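Local coordinates for nitrate transport protein nrtA (Synechocystis sp., PDB 2G29) that binds nitrate as the solute-binding component of the NrtABCD ABC transporter, which takes up nitrate and probably nitrite as well, at residues Q217-G222 against I303-N308; D168-Y173 against K235-K240; N133-K138 against V223-L228. All blocks are in the same frame, centred on the assembly; numbering follows the deposited sequence.

Contact 1. Residues Q217-G222 against I303-N308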
loop_
_atom_site.group_PDB
_atom_site.type_symbol
_atom_site.label_atom_id
_atom_site.label_comp_id
_atom_site.label_asym_id
_atom_site.label_seq_id
_atom_site.Cartn_x
_atom_site.Cartn_y
_atom_site.Cartn_z
ATOM N N GLN A 217 -9.137 2.620 14.045
ATOM C CA GLN A 217 -10.493 3.071 14.228
ATOM C C GLN A 217 -11.368 1.878 14.608
ATOM O O GLN A 217 -12.290 1.996 15.400
ATOM C CB GLN A 217 -11.017 3.728 12.957
ATOM C CG GLN A 217 -12.484 4.132 13.136
ATOM C CD GLN A 217 -13.015 4.964 11.997
ATOM O OE1 GLN A 217 -13.690 4.452 11.101
ATOM N NE2 GLN A 217 -12.693 6.257 12.013
ATOM N N THR A 218 -11.072 0.718 14.032
ATOM C CA THR A 218 -11.843 -0.493 14.344
ATOM C C THR A 218 -11.760 -0.792 15.846
ATOM O O THR A 218 -12.790 -1.103 16.488
ATOM C CB THR A 218 -11.263 -1.692 13.573
ATOM O OG1 THR A 218 -11.439 -1.496 12.159
ATOM C CG2 THR A 218 -11.968 -2.967 13.965
ATOM N N VAL A 219 -10.530 -0.710 16.375
ATOM C CA VAL A 219 -10.279 -0.957 17.796
ATOM C C VAL A 219 -10.962 0.104 18.658
ATOM O O VAL A 219 -11.698 -0.209 19.616
ATOM C CB VAL A 219 -8.760 -0.965 18.065
ATOM C CG1 VAL A 219 -8.476 -0.929 19.584
ATOM C CG2 VAL A 219 -8.118 -2.223 17.462
ATOM N N ASN A 220 -10.768 1.367 18.305
ATOM C CA ASN A 220 -11.351 2.416 19.113
ATOM C C ASN A 220 -12.866 2.432 19.110
ATOM O O ASN A 220 -13.465 2.818 20.119
ATOM C CB ASN A 220 -10.794 3.801 18.707
ATOM C CG ASN A 220 -9.336 4.008 19.129
ATOM O OD1 ASN A 220 -8.843 3.318 19.988
ATOM N ND2 ASN A 220 -8.656 4.979 18.515
ATOM N N GLN A 221 -13.481 2.023 18.004
ATOM C CA GLN A 221 -14.934 1.970 17.968
ATOM C C GLN A 221 -15.469 0.685 18.602
ATOM O O GLN A 221 -16.674 0.547 18.806
ATOM C CB GLN A 221 -15.444 2.133 16.518
ATOM C CG GLN A 221 -15.226 3.545 16.008
ATOM C CD GLN A 221 -15.940 3.879 14.713
ATOM O OE1 GLN A 221 -15.663 4.912 14.096
ATOM N NE2 GLN A 221 -16.857 3.032 14.298
ATOM N N GLY A 222 -14.565 -0.250 18.905
ATOM C CA GLY A 222 -14.960 -1.506 19.521
ATOM C C GLY A 222 -15.728 -2.438 18.620
ATOM O O GLY A 222 -16.509 -3.257 19.106
ATOM N N ILE A 303 2.637 3.297 18.327
ATOM C CA ILE A 303 1.968 2.873 19.558
ATOM C C ILE A 303 0.808 1.986 19.124
ATOM O O ILE A 303 -0.123 2.468 18.456
ATOM C CB ILE A 303 1.427 4.062 20.353
ATOM C CG1 ILE A 303 2.590 4.966 20.732
ATOM C CG2 ILE A 303 0.658 3.559 21.581
ATOM C CD1 ILE A 303 2.144 6.279 21.335
ATOM N N TYR A 304 0.840 0.723 19.543
ATOM C CA TYR A 304 -0.169 -0.238 19.124
ATOM C C TYR A 304 -1.126 -0.824 20.139
ATOM O O TYR A 304 -0.708 -1.589 21.023
ATOM C CB TYR A 304 0.514 -1.432 18.425
ATOM C CG TYR A 304 1.105 -1.095 17.082
ATOM C CD1 TYR A 304 2.457 -0.735 16.931
ATOM C CD2 TYR A 304 0.296 -1.096 15.952
ATOM C CE1 TYR A 304 2.973 -0.383 15.680
ATOM C CE2 TYR A 304 0.808 -0.751 14.688
ATOM C CZ TYR A 304 2.132 -0.398 14.566
ATOM O OH TYR A 304 2.655 -0.045 13.344
ATOM N N ASN A 305 -2.398 -0.476 20.015
ATOM C CA ASN A 305 -3.444 -1.083 20.841
ATOM C C ASN A 305 -4.263 -1.924 19.847
ATOM O O ASN A 305 -4.967 -1.370 18.982
ATOM C CB ASN A 305 -4.348 -0.023 21.509
ATOM C CG ASN A 305 -5.537 -0.652 22.225
ATOM O OD1 ASN A 305 -5.520 -1.840 22.552
ATOM N ND2 ASN A 305 -6.559 0.136 22.482
ATOM N N PHE A 306 -4.156 -3.246 19.975
ATOM C CA PHE A 306 -4.877 -4.177 19.116
ATOM C C PHE A 306 -6.282 -4.520 19.644
ATOM O O PHE A 306 -7.020 -5.236 18.993
ATOM C CB PHE A 306 -4.109 -5.497 18.929
ATOM C CG PHE A 306 -2.891 -5.411 18.032
ATOM C CD1 PHE A 306 -2.586 -4.268 17.286
ATOM C CD2 PHE A 306 -2.070 -6.522 17.893
ATOM C CE1 PHE A 306 -1.468 -4.264 16.404
ATOM C CE2 PHE A 306 -0.976 -6.505 17.028
ATOM C CZ PHE A 306 -0.679 -5.374 16.278
ATOM N N GLY A 307 -6.651 -4.009 20.819
ATOM C CA GLY A 307 -7.968 -4.311 21.355
ATOM C C GLY A 307 -8.055 -5.680 21.998
ATOM O O GLY A 307 -7.035 -6.341 22.224
ATOM N N ASN A 308 -9.274 -6.101 22.298
ATOM C CA ASN A 308 -9.514 -7.407 22.884
ATOM C C ASN A 308 -8.718 -7.650 24.159
ATOM O O ASN A 308 -8.269 -8.769 24.402
ATOM C CB ASN A 308 -9.179 -8.491 21.867
ATOM C CG ASN A 308 -9.804 -9.798 22.212
ATOM O OD1 ASN A 308 -10.832 -9.831 22.895
ATOM N ND2 ASN A 308 -9.212 -10.889 21.733
HETATM O O HOH W 1 -6.517 2.981 21.472
#
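V219, on the last turn of helix 214-221, sets its two methyls against the backbone and amide of N305 and the residues that follow it. CG1 stands anti to the backbone N (chi1 168°), which brings V219 CG1 to 3.6 Å from N305 ND2 and beside G307 N; V219 CG2, the other branch, meets F306 O at 3.6 Å. The V219 and N305 side chains cross obliquely, methyl against amide nitrogen, and a beta-branched residue suits the place because both methyls are fixed close to the helix. N305 is oriented by its own chain: N305 OD1 accepts from G307 N at 3.0 Å, the donor lying above the plane of the amide carbonyl. ND2 is turned to a water, which in turn donates to N220 OD1, so the polar link between the segments is indirect. G307 suits its place: its backbone angles (phi 79°, psi -169°) favour glycine, and its N lies close to V219 CG1. F306 turns its ring the other way, onto strand 225-229. Two turn motifs thus meet here: the Asx turn of N305 packs on a helix C-terminus closed by a Schellman motif, with G222 at its positive-phi position.

Contact 2. Residues D168-Y173 against K235-K240; sequences DMWIRY and KDHPEK. With NO3 (nitrate ion), chain B.
The indole of W170 and the imidazole of H237 meet obliquely, their planes 62° apart, with H237 CE1 above one face of the indole, offset toward the rim. The closest pair, W170 CZ2 and H237 CD2, is only 3.2 Å apart, a tight fit. At the indole edge, near the ring plane, lie P238 O and E239 OE1. The latter is also in the plane of the imidazole, so one carboxylate oxygen serves both rings: W170 NE1 donates to E239 OE1 at 2.9 Å, in the indole plane and onto the syn lone pair, while the bond from H237 NE2 to the same E239 OE1 is weak, at 3.3 Å. The indole and carboxylate planes are 58° apart. E239 reaches this spot because its chain, with CG anti to the backbone N, bends at chi2 (53°). E239 OE2 accepts from T166 OG1 and forms a salt bridge with K240 NZ at 2.8 Å, met on the anti side but tilted out of the carboxylate plane.

K240, itself bent at chi2 and chi4, points the same NZ at the nitrate, K240 NZ bonding nitrate O1 at 2.8 Å; D44 is a further salt-bridge partner, and W73 NE1 and G211 N also bond the anion. Tryptophan suits its place by joining a broad packing surface to a single N-H, and glutamate by offering two acceptors. The contact ties helix 166-177 to the connection leading from strand 225-229 to strand 240-245, which lie in different sheets of this two-domain binding protein. Chemically, E239 is a second-shell group: buried and gripped at both oxygens, it is well placed to position the lysine that binds nitrate, and the neighbouring carboxylates and anion are likely to favour the charged form of that lysine.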
loop_
_atom_site.group_PDB
_atom_site.type_symbol
_atom_site.label_atom_id
_atom_site.label_comp_id
_atom_site.label_asym_id
_atom_site.label_seq_id
_atom_site.Cartn_x
_atom_site.Cartn_y
_atom_site.Cartn_z
ATOM N N ASP A 168 -4.977 -7.853 -0.392
ATOM C CA ASP A 168 -5.421 -9.175 -0.836
ATOM C C ASP A 168 -4.221 -10.132 -0.618
ATOM O O ASP A 168 -4.371 -11.230 -0.056
ATOM C CB ASP A 168 -5.819 -9.068 -2.320
ATOM C CG ASP A 168 -6.488 -10.324 -2.865
ATOM O OD1 ASP A 168 -7.073 -11.103 -2.081
ATOM O OD2 ASP A 168 -6.466 -10.492 -4.109
ATOM N N MET A 169 -3.016 -9.726 -1.028
ATOM C CA MET A 169 -1.841 -10.586 -0.819
ATOM C C MET A 169 -1.544 -10.807 0.670
ATOM O O MET A 169 -1.260 -11.921 1.094
ATOM C CB MET A 169 -0.598 -9.988 -1.479
ATOM C CG MET A 169 -0.669 -9.786 -2.989
ATOM S SD MET A 169 -1.153 -11.231 -3.976
ATOM C CE MET A 169 -2.936 -10.952 -4.127
ATOM N N TRP A 170 -1.677 -9.765 1.489
ATOM C CA TRP A 170 -1.347 -9.944 2.914
ATOM C C TRP A 170 -2.328 -10.871 3.618
ATOM O O TRP A 170 -1.920 -11.793 4.331
ATOM C CB TRP A 170 -1.352 -8.635 3.690
ATOM C CG TRP A 170 -0.550 -7.511 3.128
ATOM C CD1 TRP A 170 -0.922 -6.198 3.142
ATOM C CD2 TRP A 170 0.694 -7.577 2.417
ATOM N NE1 TRP A 170 0.012 -5.438 2.469
ATOM C CE2 TRP A 170 1.005 -6.264 2.007
ATOM C CE3 TRP A 170 1.578 -8.622 2.070
ATOM C CZ2 TRP A 170 2.157 -5.950 1.271
ATOM C CZ3 TRP A 170 2.718 -8.327 1.344
ATOM C CH2 TRP A 170 3.005 -6.994 0.944
ATOM N N ILE A 171 -3.620 -10.640 3.435
ATOM C CA ILE A 171 -4.576 -11.497 4.119
ATOM C C ILE A 171 -4.560 -12.939 3.600
ATOM O O ILE A 171 -4.695 -13.863 4.391
ATOM C CB ILE A 171 -6.005 -10.831 4.134
ATOM C CG1 ILE A 171 -6.784 -11.352 5.341
ATOM C CG2 ILE A 171 -6.759 -11.084 2.841
ATOM C CD1 ILE A 171 -8.048 -10.546 5.624
ATOM N N ARG A 172 -4.373 -13.133 2.298
ATOM C CA ARG A 172 -4.272 -14.488 1.751
ATOM C C ARG A 172 -3.008 -15.163 2.270
ATOM O O ARG A 172 -3.014 -16.369 2.547
ATOM C CB ARG A 172 -4.209 -14.473 0.233
ATOM C CG ARG A 172 -5.527 -14.142 -0.426
ATOM C CD ARG A 172 -5.370 -14.041 -1.928
ATOM N NE ARG A 172 -6.689 -13.847 -2.540
ATOM C CZ ARG A 172 -7.281 -14.728 -3.353
ATOM N NH1 ARG A 172 -6.674 -15.872 -3.692
ATOM N NH2 ARG A 172 -8.528 -14.496 -3.752
ATOM N N TYR A 173 -1.908 -14.424 2.408
ATOM C CA TYR A 173 -0.663 -15.031 2.898
ATOM C C TYR A 173 -0.828 -15.520 4.337
ATOM O O TYR A 173 -0.411 -16.632 4.699
ATOM C CB TYR A 173 0.490 -13.998 2.800
ATOM C CG TYR A 173 1.855 -14.577 3.029
ATOM C CD1 TYR A 173 2.663 -14.934 1.949
ATOM C CD2 TYR A 173 2.299 -14.891 4.329
ATOM C CE1 TYR A 173 3.882 -15.592 2.146
ATOM C CE2 TYR A 173 3.503 -15.582 4.521
ATOM C CZ TYR A 173 4.285 -15.925 3.440
ATOM O OH TYR A 173 5.461 -16.673 3.550
ATOM N N LYS A 235 8.731 -7.796 7.439
ATOM C CA LYS A 235 9.375 -6.596 7.955
ATOM C C LYS A 235 9.691 -5.580 6.868
ATOM O O LYS A 235 10.242 -5.942 5.839
ATOM C CB LYS A 235 10.666 -6.954 8.700
ATOM C CG LYS A 235 10.452 -7.551 10.072
ATOM C CD LYS A 235 11.791 -7.942 10.708
ATOM C CE LYS A 235 11.556 -8.594 12.082
ATOM N NZ LYS A 235 12.829 -8.867 12.828
ATOM N N ASP A 236 9.321 -4.325 7.113
ATOM C CA ASP A 236 9.546 -3.203 6.210
ATOM C C ASP A 236 9.055 -3.565 4.809
ATOM O O ASP A 236 9.706 -3.309 3.790
ATOM C CB ASP A 236 11.039 -2.795 6.191
ATOM C CG ASP A 236 11.521 -2.301 7.544
ATOM O OD1 ASP A 236 10.701 -1.688 8.286
ATOM O OD2 ASP A 236 12.730 -2.500 7.866
ATOM N N HIS A 237 7.853 -4.127 4.756
ATOM C CA HIS A 237 7.304 -4.563 3.480
ATOM C C HIS A 237 6.891 -3.413 2.580
ATOM O O HIS A 237 6.340 -2.405 3.042
ATOM C CB HIS A 237 6.094 -5.493 3.721
ATOM C CG HIS A 237 4.815 -4.768 4.083
ATOM N ND1 HIS A 237 4.334 -4.668 5.375
ATOM C CD2 HIS A 237 3.911 -4.149 3.301
ATOM C CE1 HIS A 237 3.183 -4.013 5.363
ATOM N NE2 HIS A 237 2.904 -3.682 4.115
ATOM N N PRO A 238 7.130 -3.553 1.274
ATOM C CA PRO A 238 6.735 -2.499 0.324
ATOM C C PRO A 238 5.200 -2.425 0.369
ATOM O O PRO A 238 4.520 -3.460 0.512
ATOM C CB PRO A 238 7.222 -3.037 -1.024
ATOM C CG PRO A 238 7.173 -4.561 -0.810
ATOM C CD PRO A 238 7.736 -4.707 0.592
ATOM N N GLU A 239 4.647 -1.224 0.204
ATOM C CA GLU A 239 3.185 -1.085 0.240
ATOM C C GLU A 239 2.679 -0.176 -0.868
ATOM O O GLU A 239 2.484 -0.631 -2.007
ATOM C CB GLU A 239 2.757 -0.591 1.635
ATOM C CG GLU A 239 1.260 -0.380 1.834
ATOM C CD GLU A 239 0.395 -1.569 1.464
ATOM O OE1 GLU A 239 0.760 -2.735 1.774
ATOM O OE2 GLU A 239 -0.698 -1.305 0.907
ATOM N N LYS A 240 2.480 1.106 -0.599
ATOM C CA LYS A 240 1.992 2.007 -1.656
ATOM C C LYS A 240 3.088 2.499 -2.558
ATOM O O LYS A 240 4.267 2.560 -2.181
ATOM C CB LYS A 240 1.268 3.222 -1.050
ATOM C CG LYS A 240 0.155 2.853 -0.084
ATOM C CD LYS A 240 -0.995 2.116 -0.809
ATOM C CE LYS A 240 -2.224 1.960 0.089
ATOM N NZ LYS A 240 -1.953 1.191 1.391
HETATM N N NO3 B . -5.556 0.421 2.080
HETATM O O1 NO3 B . -4.386 0.737 2.710
HETATM O O2 NO3 B . -6.742 0.001 2.581
HETATM O O3 NO3 B . -5.535 0.503 0.564
#

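Contact 3. Residues N133-K138 against V223-L228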
loop_
_atom_site.group_PDB
_atom_site.type_symbol
_atom_site.label_atom_id
_atom_site.label_comp_id
_atom_site.label_asym_id
_atom_site.label_seq_id
_atom_site.Cartn_x
_atom_site.Cartn_y
_atom_site.Cartn_z
ATOM N N ASN A 133 -16.718 -11.644 16.995
ATOM C CA ASN A 133 -17.057 -13.053 17.212
ATOM C C ASN A 133 -15.816 -13.922 17.390
ATOM O O ASN A 133 -15.926 -15.095 17.756
ATOM C CB ASN A 133 -17.896 -13.604 16.060
ATOM C CG ASN A 133 -19.290 -13.050 16.060
ATOM O OD1 ASN A 133 -19.783 -12.604 17.098
ATOM N ND2 ASN A 133 -19.946 -13.074 14.911
ATOM N N TYR A 134 -14.629 -13.358 17.151
ATOM C CA TYR A 134 -13.396 -14.134 17.269
ATOM C C TYR A 134 -12.575 -13.730 18.470
ATOM O O TYR A 134 -11.439 -14.183 18.640
ATOM C CB TYR A 134 -12.570 -13.966 15.985
ATOM C CG TYR A 134 -13.296 -14.491 14.785
ATOM C CD1 TYR A 134 -14.106 -13.661 14.020
ATOM C CD2 TYR A 134 -13.249 -15.843 14.464
ATOM C CE1 TYR A 134 -14.858 -14.152 12.970
ATOM C CE2 TYR A 134 -13.984 -16.360 13.435
ATOM C CZ TYR A 134 -14.791 -15.530 12.692
ATOM O OH TYR A 134 -15.562 -16.070 11.715
ATOM N N LYS A 135 -13.157 -12.898 19.317
ATOM C CA LYS A 135 -12.416 -12.425 20.480
ATOM C C LYS A 135 -11.879 -13.520 21.403
ATOM O O LYS A 135 -10.752 -13.423 21.862
ATOM C CB LYS A 135 -13.247 -11.415 21.286
ATOM C CG LYS A 135 -13.176 -9.993 20.702
ATOM C CD LYS A 135 -13.766 -8.970 21.668
ATOM C CE LYS A 135 -13.536 -7.531 21.206
ATOM N NZ LYS A 135 -13.992 -6.553 22.241
ATOM N N ASP A 136 -12.656 -14.573 21.646
ATOM C CA ASP A 136 -12.182 -15.612 22.554
ATOM C C ASP A 136 -10.930 -16.337 22.067
ATOM O O ASP A 136 -10.151 -16.852 22.882
ATOM C CB ASP A 136 -13.320 -16.604 22.839
ATOM C CG ASP A 136 -14.551 -15.912 23.426
ATOM O OD1 ASP A 136 -14.378 -15.111 24.373
ATOM O OD2 ASP A 136 -15.692 -16.156 22.955
ATOM N N LEU A 137 -10.726 -16.365 20.744
ATOM C CA LEU A 137 -9.581 -17.048 20.137
ATOM C C LEU A 137 -8.264 -16.284 20.229
ATOM O O LEU A 137 -7.186 -16.873 20.012
ATOM C CB LEU A 137 -9.874 -17.371 18.660
ATOM C CG LEU A 137 -11.050 -18.305 18.395
ATOM C CD1 LEU A 137 -11.279 -18.492 16.897
ATOM C CD2 LEU A 137 -10.752 -19.661 19.032
ATOM N N LYS A 138 -8.347 -14.984 20.523
ATOM C CA LYS A 138 -7.156 -14.156 20.661
ATOM C C LYS A 138 -6.137 -14.412 19.542
ATOM O O LYS A 138 -4.955 -14.679 19.790
ATOM C CB LYS A 138 -6.524 -14.424 22.035
ATOM C CG LYS A 138 -7.452 -14.022 23.186
ATOM C CD LYS A 138 -6.856 -14.359 24.535
ATOM C CE LYS A 138 -7.742 -13.851 25.661
ATOM N NZ LYS A 138 -7.096 -14.061 26.985
ATOM N N VAL A 223 -15.511 -2.334 17.313
ATOM C CA VAL A 223 -16.263 -3.171 16.382
ATOM C C VAL A 223 -15.457 -4.321 15.826
ATOM O O VAL A 223 -15.902 -5.019 14.911
ATOM C CB VAL A 223 -16.865 -2.339 15.213
ATOM C CG1 VAL A 223 -17.838 -1.311 15.805
ATOM C CG2 VAL A 223 -15.765 -1.634 14.428
ATOM N N GLY A 224 -14.288 -4.537 16.413
ATOM C CA GLY A 224 -13.429 -5.641 16.007
ATOM C C GLY A 224 -12.119 -5.516 16.751
ATOM O O GLY A 224 -11.955 -4.595 17.546
ATOM N N TYR A 225 -11.214 -6.473 16.564
ATOM C CA TYR A 225 -9.882 -6.372 17.164
ATOM C C TYR A 225 -8.830 -6.669 16.094
ATOM O O TYR A 225 -9.147 -7.147 15.012
ATOM C CB TYR A 225 -9.719 -7.299 18.381
ATOM C CG TYR A 225 -9.589 -8.780 18.100
ATOM C CD1 TYR A 225 -8.334 -9.391 18.092
ATOM C CD2 TYR A 225 -10.724 -9.582 17.923
ATOM C CE1 TYR A 225 -8.209 -10.762 17.930
ATOM C CE2 TYR A 225 -10.615 -10.954 17.762
ATOM C CZ TYR A 225 -9.362 -11.546 17.770
ATOM O OH TYR A 225 -9.220 -12.910 17.654
ATOM N N GLN A 226 -7.587 -6.329 16.389
ATOM C CA GLN A 226 -6.515 -6.503 15.430
ATOM C C GLN A 226 -5.666 -7.711 15.713
ATOM O O GLN A 226 -5.206 -7.889 16.836
ATOM C CB GLN A 226 -5.642 -5.233 15.391
ATOM C CG GLN A 226 -4.513 -5.293 14.335
ATOM C CD GLN A 226 -4.036 -3.921 13.860
ATOM O OE1 GLN A 226 -3.147 -3.818 13.001
ATOM N NE2 GLN A 226 -4.628 -2.883 14.385
ATOM N N ALA A 227 -5.480 -8.537 14.690
ATOM C CA ALA A 227 -4.662 -9.749 14.790
ATOM C C ALA A 227 -3.179 -9.398 14.667
ATOM O O ALA A 227 -2.338 -9.919 15.401
ATOM C CB ALA A 227 -5.077 -10.741 13.689
ATOM N N LEU A 228 -2.854 -8.476 13.757
ATOM C CA LEU A 228 -1.470 -8.077 13.542
ATOM C C LEU A 228 -1.429 -6.825 12.690
ATOM O O LEU A 228 -2.434 -6.463 12.048
ATOM C CB LEU A 228 -0.707 -9.186 12.785
ATOM C CG LEU A 228 -1.310 -9.506 11.402
ATOM C CD1 LEU A 228 -0.594 -8.713 10.316
ATOM C CD2 LEU A 228 -1.169 -11.013 11.126
#
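The ring of Y225 overlaps the start of the K135 side chain, with Y225 CD2 3.7 Å from K135 CG, and carries on past the backbone that joins Y134 to K135. Y225 belongs to strand 225-229, the outermost strand on one side of a mixed five-stranded sheet, interrupted by a classic beta bulge where A227 and L228 both face I128; the contact docks the 3-10 segment 133-137 onto that sheet edge. With chi1 at 73°, CG sits between the backbone N and the carbonyl carbon, and the ring projects toward the 3-10 turn. K135 runs past it in the opposite direction, its extended aliphatic chain suited to lying beside an aromatic ring. Y134 adds its CB, Y134 CB being 4.0 Å from Y225 CE2, but sends its own ring away, where its hydroxyl bonds E206. Tyrosine suits this place because it combines a flat packing surface with a hydroxyl at the far end: Y225 OH donates to Y134 O at 2.7 Å and takes a bond from V139 N. A phenylalanine here would probably leave V139 N without this acceptor and Y134 O with one donor fewer, weakening the hold on the turn. Y134 O accepts twice, from L137 N within the turn and from Y225 OH, which come to it from opposite faces of the carbonyl plane, the hydroxyl standing 58° out of it.

How the contacts relate
Contacts 1 and 3 are neighbours, their centres 10 Å apart; helix 214-221 of contact 1 leads along the chain into strand 225-229 of contact 3. F306 O of contact 1 lies 2.9 Å from Q226 N of contact 3, and N308 ND2 lies 3.0 Å from K135 O, both probable hydrogen bonds, so the 303-308 segment touches helix 214-221, the strand and the 3-10 turn together. Contact 2 stands apart, with its centre about 20 Å from each of the others and nearest atoms about 9 Å from contact 1 and 7 Å from contact 3. It alone holds a nitrate ligand; in contact 1, the side chain of F306 comes within about 11 Å of that of the nitrate-binding Q126.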